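Local atomic coordinates of putative gamma-glutamylcyclotransferase YkqA (Bacillus subtilis, PDB entry 2QIK), a protein that is a putative gamma-glutamylcyclotransferase, an acyltransferase-type enzyme that probably releases gamma-glutamyl groups from amines as a cyclic product. Residues I128-Y133 against Y191-S196; A177-D182 against T231-Q236; I241-H246 against R269-L274. All blocks are in the same frame, centred on the assembly; numbering follows the deposited sequence.

Interaction 1 (I128-Y133 against Y191-S196)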
loop_
_atom_site.group_PDB
_atom_site.type_symbol
_atom_site.label_atom_id
_atom_site.label_comp_id
_atom_site.label_asym_id
_atom_site.label_seq_id
_atom_site.Cartn_x
_atom_site.Cartn_y
_atom_site.Cartn_z
ATOM N N ILE A 128 -5.265 -11.966 8.587
ATOM C CA ILE A 128 -4.649 -10.876 7.900
ATOM C C ILE A 128 -3.224 -10.695 8.506
ATOM O O ILE A 128 -3.138 -10.673 9.739
ATOM C CB ILE A 128 -5.483 -9.626 8.180
ATOM C CG1 ILE A 128 -6.901 -9.751 7.577
ATOM C CG2 ILE A 128 -4.803 -8.363 7.666
ATOM C CD1 ILE A 128 -6.951 -9.882 6.033
ATOM N N TYR A 129 -2.190 -10.512 7.671
ATOM C CA TYR A 129 -0.870 -10.117 8.164
ATOM C C TYR A 129 -0.830 -8.603 7.929
ATOM O O TYR A 129 -0.830 -8.119 6.804
ATOM C CB TYR A 129 0.194 -10.874 7.388
ATOM C CG TYR A 129 0.225 -12.298 7.868
ATOM C CD1 TYR A 129 0.873 -12.618 9.060
ATOM C CD2 TYR A 129 -0.463 -13.300 7.219
ATOM C CE1 TYR A 129 0.869 -13.914 9.559
ATOM C CE2 TYR A 129 -0.513 -14.567 7.730
ATOM C CZ TYR A 129 0.156 -14.889 8.856
ATOM O OH TYR A 129 0.106 -16.174 9.354
ATOM N N TYR A 130 -0.813 -7.861 9.022
ATOM C CA TYR A 130 -0.927 -6.413 9.086
ATOM C C TYR A 130 0.417 -5.804 9.481
ATOM O O TYR A 130 0.953 -6.085 10.559
ATOM C CB TYR A 130 -2.014 -5.984 10.068
ATOM C CG TYR A 130 -2.019 -4.498 10.367
ATOM C CD1 TYR A 130 -2.057 -3.578 9.359
ATOM C CD2 TYR A 130 -1.923 -4.054 11.654
ATOM C CE1 TYR A 130 -1.938 -2.234 9.616
ATOM C CE2 TYR A 130 -1.837 -2.690 11.955
ATOM C CZ TYR A 130 -1.835 -1.790 10.904
ATOM O OH TYR A 130 -1.684 -0.452 11.167
ATOM N N PHE A 131 0.956 -4.965 8.585
ATOM C CA PHE A 131 2.273 -4.307 8.783
ATOM C C PHE A 131 2.083 -2.865 9.279
ATOM O O PHE A 131 1.509 -2.029 8.547
ATOM C CB PHE A 131 3.034 -4.334 7.489
ATOM C CG PHE A 131 4.404 -3.777 7.564
ATOM C CD1 PHE A 131 5.456 -4.425 8.205
ATOM C CD2 PHE A 131 4.711 -2.567 6.964
ATOM C CE1 PHE A 131 6.747 -3.854 8.274
ATOM C CE2 PHE A 131 6.006 -2.022 7.117
ATOM C CZ PHE A 131 6.970 -2.672 7.706
ATOM N N ALA A 132 2.517 -2.629 10.501
ATOM C CA ALA A 132 2.431 -1.330 11.112
ATOM C C ALA A 132 3.817 -0.713 11.193
ATOM O O ALA A 132 4.760 -1.361 11.670
ATOM C CB ALA A 132 1.898 -1.509 12.592
ATOM N N TYR A 133 3.924 0.556 10.852
ATOM C CA TYR A 133 5.196 1.273 10.799
ATOM C C TYR A 133 5.197 2.543 11.637
ATOM O O TYR A 133 6.213 3.234 11.697
ATOM C CB TYR A 133 5.575 1.562 9.348
ATOM C CG TYR A 133 4.521 2.362 8.604
ATOM C CD1 TYR A 133 3.591 1.729 7.839
ATOM C CD2 TYR A 133 4.414 3.720 8.758
ATOM C CE1 TYR A 133 2.546 2.450 7.197
ATOM C CE2 TYR A 133 3.441 4.430 8.141
ATOM C CZ TYR A 133 2.479 3.806 7.378
ATOM O OH TYR A 133 1.549 4.599 6.795
ATOM N N TYR A 191 1.830 -7.970 12.431
ATOM C CA TYR A 191 0.893 -8.643 13.296
ATOM C C TYR A 191 0.064 -9.676 12.530
ATOM O O TYR A 191 -0.288 -9.460 11.374
ATOM C CB TYR A 191 -0.118 -7.683 13.869
ATOM C CG TYR A 191 0.360 -6.566 14.766
ATOM C CD1 TYR A 191 0.525 -6.744 16.121
ATOM C CD2 TYR A 191 0.536 -5.314 14.256
ATOM C CE1 TYR A 191 0.890 -5.734 16.945
ATOM C CE2 TYR A 191 0.927 -4.237 15.087
ATOM C CZ TYR A 191 1.069 -4.460 16.430
ATOM O OH TYR A 191 1.400 -3.414 17.273
ATOM N N ARG A 192 -0.229 -10.818 13.144
ATOM C CA ARG A 192 -1.240 -11.756 12.623
ATOM C C ARG A 192 -2.561 -11.413 13.338
ATOM O O ARG A 192 -2.645 -11.523 14.569
ATOM C CB ARG A 192 -0.849 -13.177 12.957
ATOM C CG ARG A 192 -1.782 -14.232 12.407
ATOM C CD ARG A 192 -1.409 -15.604 12.776
ATOM N NE ARG A 192 -0.179 -15.927 12.163
ATOM C CZ ARG A 192 1.035 -15.928 12.735
ATOM N NH1 ARG A 192 1.182 -15.667 14.031
ATOM N NH2 ARG A 192 2.107 -16.209 12.006
ATOM N N ILE A 193 -3.541 -10.955 12.574
ATOM C CA ILE A 193 -4.818 -10.513 13.142
ATOM C C ILE A 193 -5.990 -11.258 12.481
ATOM O O ILE A 193 -5.893 -11.654 11.311
ATOM C CB ILE A 193 -4.997 -9.005 13.033
ATOM C CG1 ILE A 193 -5.259 -8.551 11.566
ATOM C CG2 ILE A 193 -3.844 -8.217 13.618
ATOM C CD1 ILE A 193 -5.486 -7.043 11.435
ATOM N N PRO A 194 -7.103 -11.416 13.181
ATOM C CA PRO A 194 -8.273 -11.936 12.543
ATOM C C PRO A 194 -8.876 -10.890 11.600
ATOM O O PRO A 194 -8.780 -9.704 11.830
ATOM C CB PRO A 194 -9.230 -12.290 13.714
ATOM C CG PRO A 194 -8.339 -12.265 14.946
ATOM C CD PRO A 194 -7.308 -11.194 14.618
ATOM N N TYR A 195 -9.582 -11.390 10.595
ATOM C CA TYR A 195 -10.409 -10.556 9.726
ATOM C C TYR A 195 -11.293 -9.573 10.546
ATOM O O TYR A 195 -11.539 -8.448 10.126
ATOM C CB TYR A 195 -11.248 -11.422 8.840
ATOM C CG TYR A 195 -12.058 -10.627 7.850
ATOM C CD1 TYR A 195 -11.492 -9.966 6.798
ATOM C CD2 TYR A 195 -13.452 -10.567 7.953
ATOM C CE1 TYR A 195 -12.229 -9.230 5.910
ATOM C CE2 TYR A 195 -14.204 -9.833 7.063
ATOM C CZ TYR A 195 -13.587 -9.194 6.035
ATOM O OH TYR A 195 -14.381 -8.478 5.146
ATOM N N SER A 196 -11.817 -10.026 11.665
ATOM C CA SER A 196 -12.703 -9.259 12.446
ATOM C C SER A 196 -12.060 -8.014 13.053
ATOM O O SER A 196 -12.791 -7.138 13.546
ATOM C CB SER A 196 -13.322 -10.055 13.564
ATOM O OG SER A 196 -12.330 -10.493 14.460
#
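Ile128, Tyr129 and Tyr130 pair with Ile193, Arg192 and Tyr191 as an antiparallel beta ladder; strand 185-193 pairs in turn with 154-161, while the other edge of strand 128-132 bonds through Tyr129 and Phe131 to Leu230 of strand 224-234. Four nearly straight backbone bonds hold the ladder, two in each of the hydrogen-bonded pairs Ile128-Ile193 and Tyr130-Tyr191; the strand axes, 140° apart, show a marked twist. On the face shared by these two pairs the side chains are largely buried. CG1 of Ile193 takes the position between its backbone N and carbonyl carbon (chi1 72°), which lays it against Ile128 CB at 3.6 Å and sends CD1 onward to Tyr130 CB, 3.9 Å away. Tyr130 and Tyr191 run side by side in the same direction, their CD2 atoms 3.8 Å apart. Ala132 CB touches Tyr191 CE2 at the ring edge, 3.8 Å away, while the Tyr191 hydroxyl is bonded to Cys136 O. The reverse face carries the non-hydrogen-bonded pair Tyr129 and Arg192, whose side chains also lie alongside each other, ring and guanidinium almost perpendicular. Asp153 forms a salt bridge with Arg192 NH1. The arginine chain is extended at first and then turns about the CG-CD bond (chi3 -66°), bringing NE to Tyr129 OH, a 2.8 Å hydrogen bond lying in the guanidinium plane, with NH2 adding a weak one at 3.3 Å.

Interaction 2 (A177-D182 against T231-Q236)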
loop_
_atom_site.group_PDB
_atom_site.type_symbol
_atom_site.label_atom_id
_atom_site.label_comp_id
_atom_site.label_asym_id
_atom_site.label_seq_id
_atom_site.Cartn_x
_atom_site.Cartn_y
_atom_site.Cartn_z
ATOM N N ALA A 177 2.455 9.644 10.121
ATOM C CA ALA A 177 3.353 8.796 9.389
ATOM C C ALA A 177 2.771 8.223 8.101
ATOM O O ALA A 177 1.579 8.110 7.931
ATOM C CB ALA A 177 3.868 7.699 10.243
ATOM N N ASP A 178 3.673 7.781 7.280
ATOM C CA ASP A 178 3.443 7.271 5.934
ATOM C C ASP A 178 4.654 6.444 5.556
ATOM O O ASP A 178 5.680 6.526 6.228
ATOM C CB ASP A 178 3.286 8.413 4.925
ATOM C CG ASP A 178 2.826 8.007 3.553
ATOM O OD1 ASP A 178 2.141 6.942 3.392
ATOM O OD2 ASP A 178 3.012 8.835 2.619
HETATM N N MSE A 179 4.543 5.669 4.512
HETATM C CA MSE A 179 5.724 5.125 3.846
HETATM C C MSE A 179 5.740 5.535 2.394
HETATM O O MSE A 179 4.753 5.386 1.694
HETATM C CB MSE A 179 5.796 3.608 3.909
HETATM C CG MSE A 179 5.857 3.079 5.364
HETATM SE SE MSE A 179 6.264 1.235 5.383
HETATM C CE MSE A 179 4.712 0.613 4.499
ATOM N N LEU A 180 6.834 6.136 1.979
ATOM C CA LEU A 180 7.004 6.601 0.602
ATOM C C LEU A 180 7.832 5.611 -0.153
ATOM O O LEU A 180 8.891 5.194 0.333
ATOM C CB LEU A 180 7.695 7.927 0.574
ATOM C CG LEU A 180 7.659 8.744 -0.723
ATOM C CD1 LEU A 180 6.249 9.169 -1.023
ATOM C CD2 LEU A 180 8.568 9.969 -0.630
ATOM N N GLU A 181 7.382 5.189 -1.348
ATOM C CA GLU A 181 8.121 4.199 -2.156
ATOM C C GLU A 181 9.192 4.947 -2.945
ATOM O O GLU A 181 9.051 5.233 -4.123
ATOM C CB GLU A 181 7.162 3.482 -3.083
ATOM C CG GLU A 181 7.769 2.264 -3.729
ATOM C CD GLU A 181 6.922 1.642 -4.789
ATOM O OE1 GLU A 181 5.813 2.118 -5.066
ATOM O OE2 GLU A 181 7.341 0.592 -5.323
ATOM N N ASP A 182 10.293 5.263 -2.258
ATOM C CA ASP A 182 11.344 6.126 -2.766
ATOM C C ASP A 182 12.700 5.470 -2.847
ATOM O O ASP A 182 13.714 6.148 -3.091
ATOM C CB ASP A 182 11.416 7.424 -1.953
ATOM C CG ASP A 182 11.826 7.234 -0.512
ATOM O OD1 ASP A 182 11.851 8.304 0.221
ATOM O OD2 ASP A 182 12.174 6.070 -0.109
ATOM N N THR A 231 -1.105 -2.900 4.708
ATOM C CA THR A 231 -0.665 -1.694 5.383
ATOM C C THR A 231 -1.551 -0.545 4.942
ATOM O O THR A 231 -2.504 -0.771 4.210
ATOM C CB THR A 231 0.857 -1.516 5.130
ATOM O OG1 THR A 231 1.361 -0.564 6.075
ATOM C CG2 THR A 231 1.175 -1.019 3.776
ATOM N N PHE A 232 -1.286 0.662 5.448
ATOM C CA PHE A 232 -2.067 1.812 5.076
ATOM C C PHE A 232 -1.124 2.903 4.674
ATOM O O PHE A 232 -0.068 3.100 5.301
ATOM C CB PHE A 232 -2.977 2.274 6.236
ATOM C CG PHE A 232 -4.038 1.303 6.566
ATOM C CD1 PHE A 232 -3.804 0.300 7.473
ATOM C CD2 PHE A 232 -5.266 1.339 5.921
ATOM C CE1 PHE A 232 -4.756 -0.643 7.742
ATOM C CE2 PHE A 232 -6.238 0.419 6.194
ATOM C CZ PHE A 232 -5.977 -0.586 7.102
ATOM N N LEU A 233 -1.465 3.599 3.565
ATOM C CA LEU A 233 -0.565 4.676 2.992
ATOM C C LEU A 233 -1.364 5.958 2.801
ATOM O O LEU A 233 -2.554 5.908 2.511
ATOM C CB LEU A 233 0.045 4.224 1.658
ATOM C CG LEU A 233 0.857 2.940 1.727
ATOM C CD1 LEU A 233 1.214 2.485 0.323
ATOM C CD2 LEU A 233 2.056 3.083 2.637
ATOM N N VAL A 234 -0.692 7.093 3.028
ATOM C CA VAL A 234 -1.333 8.376 2.910
ATOM C C VAL A 234 -1.750 8.658 1.490
ATOM O O VAL A 234 -1.017 8.435 0.536
ATOM C CB VAL A 234 -0.380 9.479 3.415
ATOM C CG1 VAL A 234 -0.894 10.873 3.138
ATOM C CG2 VAL A 234 -0.143 9.335 4.882
ATOM N N LEU A 235 -2.963 9.211 1.330
ATOM C CA LEU A 235 -3.478 9.602 0.029
ATOM C C LEU A 235 -3.064 10.960 -0.451
ATOM O O LEU A 235 -2.681 11.105 -1.623
ATOM C CB LEU A 235 -5.019 9.437 0.031
ATOM C CG LEU A 235 -5.431 8.006 -0.085
ATOM C CD1 LEU A 235 -6.892 7.799 0.384
ATOM C CD2 LEU A 235 -5.282 7.526 -1.518
ATOM N N GLN A 236 -3.086 11.960 0.393
ATOM C CA GLN A 236 -2.629 13.292 -0.025
ATOM C C GLN A 236 -1.317 13.622 0.706
ATOM O O GLN A 236 -1.303 14.061 1.874
ATOM C CB GLN A 236 -3.691 14.262 0.434
ATOM C CG GLN A 236 -5.084 14.350 -0.258
ATOM C CD GLN A 236 -6.052 13.122 -0.290
ATOM O OE1 GLN A 236 -6.802 12.697 0.734
ATOM N NE2 GLN A 236 -6.175 12.625 -1.558
#
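Asp178 OD1 receives the backbone N-H of Val234 in a nearly straight 2.9 Å hydrogen bond, the one such bond between 177-182 and 231-236. The donor stands well above the carboxylate plane, 54° out of it. With CG anti to the backbone N (chi1 -170°), the carboxylate of Asp178 extends across to strand 231-234 and lies obliquely against Val234, whose CG2 is 3.5 Å from Asp178 CG. Leu233 reaches back the other way, its CD2 packing 3.7 Å from Met179 O and close to Met179 CB. Met179, a selenomethionine, bends at its last torsion, and CE settles 3.9 Å from Thr231 OG1, with Thr231 CG2 also nearby. Farther out, the second carboxylate oxygen of Asp178, OD2, is hydrogen-bonded to Thr168 OG1 and salt-bridged to Lys237, which fixes the group from its other end and probably favours its charged form. Thr231 OG1 is bonded to Phe131 O. Each strand is held along its edge by its antiparallel hairpin partner, 174-180 by 164-171 and 224-234 by 212-221. The two strands cross at 91° without a beta ladder between them, a crossing of hairpins consistent with the small beta-barrel fold of the gamma-glutamylcyclotransferase family.

Interaction 3 (I241-H246 against R269-L274); sequences IAPPQH and RHMNSL
The puckered pyrrolidine ring of Pro243 meets helix 269-273 at its CG-CD rim: the selenium of Met271, a selenomethionine, lies 4.2 Å from CG, and Met271 O is 4.1 Å from CD. The truly flat group is the peptide joining Ile241 to Ala242, and Leu274 covers one of its faces. Leu274 CB sits above Ala242 N at 3.6 Å and CD1 above the carbonyl, 3.5 Å from Ile241 O. Having CG anti to its own carbonyl carbon (chi1 -68°) lets Leu274 spread along that peptide, and CD1 also comes near Pro243 CD. Ala242 CB completes the apolar contact, 4.1 Å from Leu274 CB. No hydrogen bond joins the two segments themselves; polar atoms are served from just outside, Ile241 O by Ser175 OG and the Ala242 backbone by Ser175 and Pro275. The chain of Met271 bends at its last torsion and crosses the proline ring at about a right angle, continuing to Gln248, Ile251 and Glu252 of the neighbouring helix. Pro244 then occupies the N-cap position of helix 245-258. The contact thus joins the extended lead-in to that helix with the C-terminal end of helix 261-273, closing a helical hairpin; Phe167 of strand 164-171 touches Met271 and Leu274, and Ser175 of strand 174-180 touches Pro243.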
loop_
_atom_site.group_PDB
_atom_site.type_symbol
_atom_site.label_atom_id
_atom_site.label_comp_id
_atom_site.label_asym_id
_atom_site.label_seq_id
_atom_site.Cartn_x
_atom_site.Cartn_y
_atom_site.Cartn_z
ATOM N N ILE A 241 6.612 17.488 7.936
ATOM C CA ILE A 241 6.703 18.303 9.106
ATOM C C ILE A 241 6.738 17.409 10.336
ATOM O O ILE A 241 6.365 16.254 10.266
ATOM C CB ILE A 241 5.609 19.364 9.209
ATOM C CG1 ILE A 241 4.261 18.773 9.435
ATOM C CG2 ILE A 241 5.570 20.237 7.986
ATOM C CD1 ILE A 241 3.193 19.856 9.603
ATOM N N ALA A 242 7.147 17.932 11.472
ATOM C CA ALA A 242 7.267 17.138 12.662
ATOM C C ALA A 242 5.911 16.606 13.170
ATOM O O ALA A 242 4.891 17.300 13.087
ATOM C CB ALA A 242 7.910 17.936 13.781
ATOM N N PRO A 243 5.934 15.397 13.716
ATOM C CA PRO A 243 4.735 14.879 14.348
ATOM C C PRO A 243 4.485 15.571 15.716
ATOM O O PRO A 243 5.411 16.128 16.333
ATOM C CB PRO A 243 5.070 13.387 14.590
ATOM C CG PRO A 243 6.568 13.341 14.705
ATOM C CD PRO A 243 7.054 14.429 13.767
ATOM N N PRO A 244 3.240 15.588 16.169
ATOM C CA PRO A 244 3.012 16.140 17.503
ATOM C C PRO A 244 3.592 15.181 18.550
ATOM O O PRO A 244 3.763 14.002 18.324
ATOM C CB PRO A 244 1.492 16.243 17.588
ATOM C CG PRO A 244 1.027 15.248 16.646
ATOM C CD PRO A 244 2.016 15.050 15.588
ATOM N N GLN A 245 3.852 15.700 19.755
ATOM C CA GLN A 245 4.605 14.972 20.740
ATOM C C GLN A 245 3.963 13.697 21.227
ATOM O O GLN A 245 4.613 12.724 21.402
ATOM C CB GLN A 245 4.833 15.902 21.980
ATOM C CG GLN A 245 5.589 15.436 23.229
ATOM C CD GLN A 245 5.949 16.635 24.140
ATOM O OE1 GLN A 245 5.857 16.536 25.372
ATOM N NE2 GLN A 245 6.364 17.781 23.519
ATOM N N HIS A 246 2.685 13.733 21.494
ATOM C CA HIS A 246 1.937 12.611 22.040
ATOM C C HIS A 246 2.062 11.423 21.066
ATOM O O HIS A 246 2.484 10.281 21.472
ATOM C CB HIS A 246 0.477 13.159 22.262
ATOM C CG HIS A 246 -0.395 13.186 21.011
ATOM N ND1 HIS A 246 -0.200 14.064 19.963
ATOM C CD2 HIS A 246 -1.426 12.385 20.614
ATOM C CE1 HIS A 246 -1.075 13.836 19.005
ATOM N NE2 HIS A 246 -1.832 12.822 19.368
ATOM N N ARG A 269 15.875 10.351 15.119
ATOM C CA ARG A 269 16.588 11.505 14.664
ATOM C C ARG A 269 15.818 12.207 13.513
ATOM O O ARG A 269 15.746 13.441 13.407
ATOM C CB ARG A 269 17.997 11.113 14.132
ATOM C CG ARG A 269 19.214 10.771 15.117
ATOM C CD ARG A 269 20.765 10.388 14.452
ATOM N NE ARG A 269 21.556 11.528 14.794
ATOM C CZ ARG A 269 21.307 12.801 14.432
ATOM N NH1 ARG A 269 22.135 13.787 14.835
ATOM N NH2 ARG A 269 20.273 13.112 13.649
ATOM N N HIS A 270 15.189 11.396 12.627
ATOM C CA HIS A 270 14.414 11.966 11.550
ATOM C C HIS A 270 13.250 12.764 12.081
ATOM O O HIS A 270 13.035 13.892 11.623
ATOM C CB HIS A 270 13.937 10.861 10.603
ATOM C CG HIS A 270 13.163 11.356 9.446
ATOM N ND1 HIS A 270 13.757 12.076 8.425
ATOM C CD2 HIS A 270 11.859 11.242 9.150
ATOM C CE1 HIS A 270 12.822 12.420 7.567
ATOM N NE2 HIS A 270 11.654 11.921 7.971
HETATM N N MSE A 271 12.446 12.173 12.959
HETATM C CA MSE A 271 11.315 12.885 13.533
HETATM C C MSE A 271 11.745 14.188 14.198
HETATM O O MSE A 271 11.092 15.198 14.080
HETATM C CB MSE A 271 10.579 12.016 14.517
HETATM C CG MSE A 271 9.881 10.812 13.866
HETATM SE SE MSE A 271 8.737 9.786 14.966
HETATM C CE MSE A 271 10.002 9.149 16.147
ATOM N N ASN A 272 12.831 14.140 14.934
ATOM C CA ASN A 272 13.294 15.308 15.711
ATOM C C ASN A 272 13.927 16.375 14.823
ATOM O O ASN A 272 14.111 17.505 15.273
ATOM C CB ASN A 272 14.260 14.884 16.833
ATOM C CG ASN A 272 13.632 14.124 17.909
ATOM O OD1 ASN A 272 14.260 13.176 18.512
ATOM N ND2 ASN A 272 12.401 14.474 18.218
ATOM N N SER A 273 14.281 16.053 13.585
ATOM C CA SER A 273 14.958 16.945 12.649
ATOM C C SER A 273 13.952 17.763 11.840
ATOM O O SER A 273 14.280 18.770 11.212
ATOM C CB SER A 273 15.889 16.126 11.720
ATOM O OG SER A 273 16.724 16.976 10.994
ATOM N N LEU A 274 12.712 17.305 11.806
ATOM C CA LEU A 274 11.734 17.941 10.965
ATOM C C LEU A 274 11.296 19.316 11.492
ATOM O O LEU A 274 11.179 19.505 12.703
ATOM C CB LEU A 274 10.532 16.977 10.833
ATOM C CG LEU A 274 10.767 15.671 10.037
ATOM C CD1 LEU A 274 9.557 14.806 10.149
ATOM C CD2 LEU A 274 11.115 15.947 8.594
#

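Overall arrangement
From the N terminus the chain first builds the separate five-stranded sheet, then enters strand 128-132. Interaction 1 closes a loop of 57 residues from there to strand 185-193. Interaction 2 opens within that loop, at 177-182, and closes beyond it, at 231-236, so the two cross; they touch directly where Tyr133 OH is hydrogen-bonded to Phe232 O. Together they tie the three-stranded sheet to hairpin 164-180, inserted between two of its strands, and to hairpin 212-234, which follows it. Interaction 3 comes after both in series, closing a short, almost wholly helical loop of 22 residues. Its centre lies about 16 Å from that of interaction 2 and about 26 Å from that of interaction 1, and it touches neither.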